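Local coordinates for protein 33 kDa chaperonin (Thermotoga maritima, PDB 1VQ0) that probably acts as a redox-regulated molecular chaperone that keeps heat-unfolded and oxidatively damaged proteins from aggregating irreversibly, at residues 46-50 and 170-174; 116-121 and 143-148. One frame throughout, in Å; residues are numbered along the deposited sequence.

How the contacts relate
Both partly buried contacts sit about 15 Å from the centre of the chain, their centres 16 Å apart. Contact 1 sets the start of helix 46-62 on strand 164-173, an outermost strand of the large mixed sheet within the chain; it runs from valines, V50 and V172 buried, to an exposed tyrosine and serine. Contact 2, nested inside the loop that contact 1 closes, sets the helix 116-120 on the turn before helix 149-160, and none of its touching residues is fully exposed. Valine and threonine methyls and a tyrosine ring edge make contact 1, whereas in contact 2 methyls also close on a backbone oxygen. They join where V50 CG1 packs on V116 CG2 at 3.6 Å.

Contact 1 of 2, residues 46-50 and 170-174; sequences YLATV and VLVDS
The ring of Y46 meets the strand with its edge: V172 CG2 lies in the ring plane, 4.0 Å from CD1, and the carbonyl O of D173 is also near that plane, 3.5 Å from CE1. S174 N stands obliquely to the ring. With CG beside the backbone N and anti to the carbonyl carbon (chi1 -64°), the ring reaches along 172-174 until OH comes within 3.3 Å of S174 CA. The start of helix 46-62 here packs nearly antiparallel to strand 164-173, outermost in the large mixed sheet within this chain, their local axes 8.7 Å apart and at 157°. V170 and V172 point from the strand to the helix; L171, between them, turns away. V172 uses both branches: CG1 touches V50 CG2 at 4.0 Å, and CG2 bridges from the tyrosine edge to T49 CG2. V50 and V170 lie alongside one another, running opposite ways, with V50 CG2 4.0 Å from V170 CG1. T49 gives the strand its methyl while OG1 bonds back to the carbonyl of S45. D173 leaves the strand with its CB directed away from the helix, and its OD2 forms a salt bridge with K178 on the neighbouring strand.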
ATOM      1  N   TYR A  46     -16.227 -18.204 -19.172  1.00 29.06           N
ATOM      2  CA  TYR A  46     -16.355 -19.069 -17.994  1.00 29.51           C
ATOM      3  C   TYR A  46     -15.224 -18.814 -16.978  1.00 30.15           C
ATOM      4  O   TYR A  46     -15.441 -18.611 -15.810  1.00 29.79           O
ATOM      5  CB  TYR A  46     -16.405 -20.547 -18.388  1.00 30.21           C
ATOM      6  CG  TYR A  46     -17.612 -20.932 -19.208  1.00 26.93           C
ATOM      7  CD1 TYR A  46     -18.890 -20.716 -18.722  1.00 28.62           C
ATOM      8  CD2 TYR A  46     -17.476 -21.497 -20.484  1.00 32.15           C
ATOM      9  CE1 TYR A  46     -20.004 -21.050 -19.444  1.00 27.49           C
ATOM     10  CE2 TYR A  46     -18.585 -21.862 -21.228  1.00 29.57           C
ATOM     11  CZ  TYR A  46     -19.856 -21.624 -20.705  1.00 34.43           C
ATOM     12  OH  TYR A  46     -21.009 -21.944 -21.403  1.00 36.04           O
ATOM     13  N   LEU A  47     -14.001 -18.786 -17.456  1.00 31.03           N
ATOM     14  CA  LEU A  47     -12.911 -18.608 -16.547  1.00 31.98           C
ATOM     15  C   LEU A  47     -12.951 -17.227 -15.824  1.00 31.75           C
ATOM     16  O   LEU A  47     -12.698 -17.137 -14.653  1.00 31.71           O
ATOM     17  CB  LEU A  47     -11.595 -18.816 -17.314  1.00 32.09           C
ATOM     18  CG  LEU A  47     -10.321 -18.476 -16.574  1.00 31.76           C
ATOM     19  CD1 LEU A  47     -10.185 -19.356 -15.302  1.00 28.07           C
ATOM     20  CD2 LEU A  47      -9.131 -18.607 -17.516  1.00 30.11           C
ATOM     21  N   ALA A  48     -13.247 -16.163 -16.579  1.00 31.38           N
ATOM     22  CA  ALA A  48     -13.296 -14.808 -16.052  1.00 29.23           C
ATOM     23  C   ALA A  48     -14.475 -14.651 -15.105  1.00 30.24           C
ATOM     24  O   ALA A  48     -14.388 -13.906 -14.146  1.00 31.80           O
ATOM     25  CB  ALA A  48     -13.421 -13.817 -17.175  1.00 27.18           C
ATOM     26  N   THR A  49     -15.525 -15.409 -15.343  1.00 30.68           N
ATOM     27  CA  THR A  49     -16.659 -15.502 -14.387  1.00 31.23           C
ATOM     28  C   THR A  49     -16.170 -16.023 -13.023  1.00 32.77           C
ATOM     29  O   THR A  49     -16.494 -15.484 -11.973  1.00 31.81           O
ATOM     30  CB  THR A  49     -17.760 -16.422 -14.953  1.00 30.98           C
ATOM     31  OG1 THR A  49     -18.283 -15.896 -16.184  1.00 31.95           O
ATOM     32  CG2 THR A  49     -18.969 -16.468 -14.011  1.00 27.56           C
ATOM     33  N   VAL A  50     -15.340 -17.067 -13.038  1.00 34.26           N
ATOM     34  CA  VAL A  50     -14.936 -17.687 -11.785  1.00 34.10           C
ATOM     35  C   VAL A  50     -13.935 -16.760 -11.057  1.00 34.68           C
ATOM     36  O   VAL A  50     -13.999 -16.584  -9.854  1.00 35.79           O
ATOM     37  CB  VAL A  50     -14.369 -19.115 -12.054  1.00 34.34           C
ATOM     38  CG1 VAL A  50     -13.689 -19.711 -10.793  1.00 28.70           C
ATOM     39  CG2 VAL A  50     -15.477 -20.037 -12.518  1.00 32.94           C
ATOM     40  N   VAL A 170     -17.237 -20.657  -7.047  1.00 34.62           N
ATOM     41  CA  VAL A 170     -18.160 -20.254  -8.095  1.00 34.87           C
ATOM     42  C   VAL A 170     -18.334 -21.453  -9.061  1.00 34.89           C
ATOM     43  O   VAL A 170     -17.369 -21.914  -9.610  1.00 35.30           O
ATOM     44  CB  VAL A 170     -17.615 -19.085  -8.902  1.00 34.16           C
ATOM     45  CG1 VAL A 170     -18.437 -18.912 -10.156  1.00 34.88           C
ATOM     46  CG2 VAL A 170     -17.606 -17.809  -8.077  1.00 35.88           C
ATOM     47  N   LEU A 171     -19.561 -21.943  -9.202  1.00 34.55           N
ATOM     48  CA  LEU A 171     -19.949 -22.953 -10.208  1.00 34.30           C
ATOM     49  C   LEU A 171     -20.830 -22.290 -11.278  1.00 34.93           C
ATOM     50  O   LEU A 171     -21.890 -21.730 -11.020  1.00 33.39           O
ATOM     51  CB  LEU A 171     -20.702 -24.099  -9.560  1.00 34.16           C
ATOM     52  CG  LEU A 171     -21.012 -25.309 -10.405  1.00 38.71           C
ATOM     53  CD1 LEU A 171     -19.697 -26.070 -10.708  1.00 42.05           C
ATOM     54  CD2 LEU A 171     -22.040 -26.254  -9.731  1.00 36.06           C
ATOM     55  N   VAL A 172     -20.325 -22.373 -12.492  1.00 35.86           N
ATOM     56  CA  VAL A 172     -20.904 -21.796 -13.686  1.00 36.64           C
ATOM     57  C   VAL A 172     -20.965 -22.891 -14.822  1.00 38.26           C
ATOM     58  O   VAL A 172     -20.014 -23.664 -14.982  1.00 38.48           O
ATOM     59  CB  VAL A 172     -19.980 -20.673 -14.152  1.00 35.35           C
ATOM     60  CG1 VAL A 172     -18.613 -21.272 -14.625  1.00 34.89           C
ATOM     61  CG2 VAL A 172     -20.665 -19.878 -15.267  1.00 36.58           C
ATOM     62  N   ASP A 173     -22.074 -22.959 -15.573  1.00 39.43           N
ATOM     63  CA  ASP A 173     -22.170 -23.755 -16.842  1.00 39.25           C
ATOM     64  C   ASP A 173     -22.876 -22.940 -17.910  1.00 38.46           C
ATOM     65  O   ASP A 173     -22.953 -21.726 -17.770  1.00 37.94           O
ATOM     66  CB  ASP A 173     -22.854 -25.122 -16.613  1.00 39.61           C
ATOM     67  CG  ASP A 173     -24.194 -25.009 -15.919  1.00 40.97           C
ATOM     68  OD1 ASP A 173     -24.996 -24.128 -16.322  1.00 40.53           O
ATOM     69  OD2 ASP A 173     -24.538 -25.783 -14.975  1.00 43.34           O
ATOM     70  N   SER A 174     -23.416 -23.600 -18.951  1.00 38.62           N
ATOM     71  CA  SER A 174     -23.916 -22.927 -20.149  1.00 37.86           C
ATOM     72  C   SER A 174     -25.237 -22.212 -19.926  1.00 38.82           C
ATOM     73  O   SER A 174     -25.621 -21.364 -20.715  1.00 38.71           O
ATOM     74  CB  SER A 174     -24.023 -23.930 -21.331  1.00 38.77           C
ATOM     75  OG  SER A 174     -24.905 -25.035 -21.077  1.00 36.08           O
TER

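Contact 2 of 2, residues 116-121 and 143-148; sequences VAGAIG and LVSGEI
I120 reaches from helix 116-120 into the turn 143-148 with both branches of its side chain. CB points toward the turn and divides there. CG2, anti to the backbone N, runs against L143 CD1 at 3.5 Å, closer than usual for two methyl carbons; the two side chains cross obliquely, and the same CD1 also touches the carbonyl O of G121. On the other branch, CG1 carries an extended chain (chi2 168°) out to CD1, which lies 3.4 Å from G146 O and 4.0 Å from I148 CG1, the isoleucines crossing at about a right angle. One helical turn back, V116 CG1 comes to the same carbonyl oxygen at 3.4 Å and to I148 CD1. A117 CA adds a CA-H...O contact to G146 O, 3.4 Å long with 138° at the hydrogen, so three carbons close on G146 O from the helix side. G146, with positive phi (82°), has no side chain, and its CA lies 4.3 Å from A117 CA. A117 CB packs against S145 O and, at 3.5 Å, E147 OE2, while E147 OE1 forms a salt bridge with R54 of helix 46-62. I76 of strand 71-78 also touches I120, L143 and I148. The turn itself is gathered by D151, whose OD1 takes the backbone N-H groups of V144, S145 and G146 and whose OD2 takes that of I148, the N-cap residue: the reciprocal half of a capping box, which the isoleucine side chain cannot complete, at the start of helix 149-160.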
ATOM      1  N   VAL A 116      -7.806 -20.512 -11.994  1.00 30.89           N
ATOM      2  CA  VAL A 116      -7.762 -19.151 -11.444  1.00 30.54           C
ATOM      3  C   VAL A 116      -6.322 -18.686 -11.218  1.00 30.53           C
ATOM      4  O   VAL A 116      -5.930 -17.602 -11.676  1.00 31.33           O
ATOM      5  CB  VAL A 116      -8.631 -19.082 -10.177  1.00 31.79           C
ATOM      6  CG1 VAL A 116      -8.503 -17.740  -9.469  1.00 28.78           C
ATOM      7  CG2 VAL A 116     -10.084 -19.368 -10.549  1.00 32.83           C
ATOM      8  N   ALA A 117      -5.499 -19.535 -10.578  1.00 30.87           N
ATOM      9  CA  ALA A 117      -4.107 -19.215 -10.270  1.00 29.47           C
ATOM     10  C   ALA A 117      -3.333 -18.928 -11.573  1.00 30.20           C
ATOM     11  O   ALA A 117      -2.581 -17.967 -11.681  1.00 32.10           O
ATOM     12  CB  ALA A 117      -3.457 -20.358  -9.451  1.00 28.32           C
ATOM     13  N   GLY A 118      -3.534 -19.767 -12.570  1.00 30.58           N
ATOM     14  CA  GLY A 118      -2.907 -19.584 -13.881  1.00 30.31           C
ATOM     15  C   GLY A 118      -3.409 -18.304 -14.537  1.00 31.01           C
ATOM     16  O   GLY A 118      -2.665 -17.567 -15.160  1.00 32.84           O
ATOM     17  N   ALA A 119      -4.703 -18.014 -14.400  1.00 31.57           N
ATOM     18  CA  ALA A 119      -5.219 -16.794 -15.038  1.00 31.10           C
ATOM     19  C   ALA A 119      -4.523 -15.562 -14.461  1.00 30.94           C
ATOM     20  O   ALA A 119      -4.236 -14.618 -15.159  1.00 28.64           O
ATOM     21  CB  ALA A 119      -6.696 -16.684 -14.842  1.00 32.30           C
ATOM     22  N   ILE A 120      -4.295 -15.564 -13.138  1.00 31.45           N
ATOM     23  CA  ILE A 120      -3.695 -14.400 -12.459  1.00 29.64           C
ATOM     24  C   ILE A 120      -2.174 -14.356 -12.595  1.00 30.26           C
ATOM     25  O   ILE A 120      -1.560 -13.288 -12.773  1.00 30.08           O
ATOM     26  CB  ILE A 120      -4.134 -14.391 -10.981  1.00 28.81           C
ATOM     27  CG1 ILE A 120      -5.635 -14.078 -10.898  1.00 30.32           C
ATOM     28  CG2 ILE A 120      -3.237 -13.418 -10.131  1.00 26.99           C
ATOM     29  CD1 ILE A 120      -6.224 -14.332  -9.530  1.00 32.77           C
ATOM     30  N   GLY A 121      -1.557 -15.510 -12.483  1.00 31.45           N
ATOM     31  CA  GLY A 121      -0.103 -15.582 -12.535  1.00 32.14           C
ATOM     32  C   GLY A 121       0.561 -14.991 -11.302  1.00 32.11           C
ATOM     33  O   GLY A 121      -0.048 -14.906 -10.222  1.00 34.79           O
ATOM     34  N   LEU A 143       1.121 -12.184  -3.586  1.00 30.82           N
ATOM     35  CA  LEU A 143       0.118 -13.254  -3.630  1.00 31.62           C
ATOM     36  C   LEU A 143       0.748 -14.461  -2.969  1.00 31.99           C
ATOM     37  O   LEU A 143       1.938 -14.635  -3.011  1.00 30.91           O
ATOM     38  CB  LEU A 143      -0.305 -13.575  -5.052  1.00 31.11           C
ATOM     39  CG  LEU A 143      -1.143 -12.570  -5.771  1.00 29.78           C
ATOM     40  CD1 LEU A 143      -1.205 -12.983  -7.322  1.00 30.25           C
ATOM     41  CD2 LEU A 143      -2.571 -12.462  -5.159  1.00 27.16           C
ATOM     42  N   VAL A 144      -0.077 -15.231  -2.301  1.00 36.29           N
ATOM     43  CA  VAL A 144       0.285 -16.462  -1.691  1.00 38.30           C
ATOM     44  C   VAL A 144       0.094 -17.665  -2.638  1.00 38.75           C
ATOM     45  O   VAL A 144       0.896 -18.578  -2.628  1.00 41.32           O
ATOM     46  CB  VAL A 144      -0.661 -16.725  -0.463  1.00 39.46           C
ATOM     47  CG1 VAL A 144      -0.646 -18.245  -0.076  1.00 42.51           C
ATOM     48  CG2 VAL A 144      -0.223 -15.885   0.685  1.00 41.87           C
ATOM     49  N   SER A 145      -1.044 -17.728  -3.320  1.00 38.86           N
ATOM     50  CA  SER A 145      -1.395 -18.864  -4.214  1.00 38.91           C
ATOM     51  C   SER A 145      -2.124 -18.430  -5.467  1.00 38.75           C
ATOM     52  O   SER A 145      -2.107 -19.162  -6.435  1.00 41.64           O
ATOM     53  CB  SER A 145      -2.315 -19.862  -3.524  1.00 39.28           C
ATOM     54  OG  SER A 145      -3.599 -19.343  -3.247  1.00 37.16           O
ATOM     55  N   GLY A 146      -2.784 -17.287  -5.463  1.00 36.07           N
ATOM     56  CA  GLY A 146      -3.513 -16.845  -6.683  1.00 36.08           C
ATOM     57  C   GLY A 146      -4.899 -17.451  -6.873  1.00 35.59           C
ATOM     58  O   GLY A 146      -5.485 -17.252  -7.913  1.00 36.20           O
ATOM     59  N   GLU A 147      -5.407 -18.166  -5.851  1.00 34.36           N
ATOM     60  CA  GLU A 147      -6.743 -18.689  -5.775  1.00 35.69           C
ATOM     61  C   GLU A 147      -7.716 -17.676  -5.193  1.00 35.51           C
ATOM     62  O   GLU A 147      -8.893 -17.974  -5.100  1.00 35.87           O
ATOM     63  CB  GLU A 147      -6.768 -19.892  -4.787  1.00 37.53           C
ATOM     64  CG  GLU A 147      -5.886 -21.070  -5.163  1.00 42.43           C
ATOM     65  CD  GLU A 147      -6.320 -21.744  -6.434  1.00 46.36           C
ATOM     66  OE1 GLU A 147      -7.540 -21.801  -6.674  1.00 49.00           O
ATOM     67  OE2 GLU A 147      -5.443 -22.208  -7.188  1.00 48.92           O
ATOM     68  N   ILE A 148      -7.210 -16.538  -4.704  1.00 35.12           N
ATOM     69  CA  ILE A 148      -8.011 -15.424  -4.127  1.00 34.37           C
ATOM     70  C   ILE A 148      -8.384 -15.591  -2.632  1.00 35.00           C
ATOM     71  O   ILE A 148      -8.061 -14.728  -1.829  1.00 34.68           O
ATOM     72  CB  ILE A 148      -9.245 -15.018  -5.063  1.00 35.35           C
ATOM     73  CG1 ILE A 148      -8.696 -14.681  -6.459  1.00 34.47           C
ATOM     74  CG2 ILE A 148     -10.002 -13.731  -4.541  1.00 31.87           C
ATOM     75  CD1 ILE A 148      -9.717 -14.414  -7.513  1.00 35.44           C
TER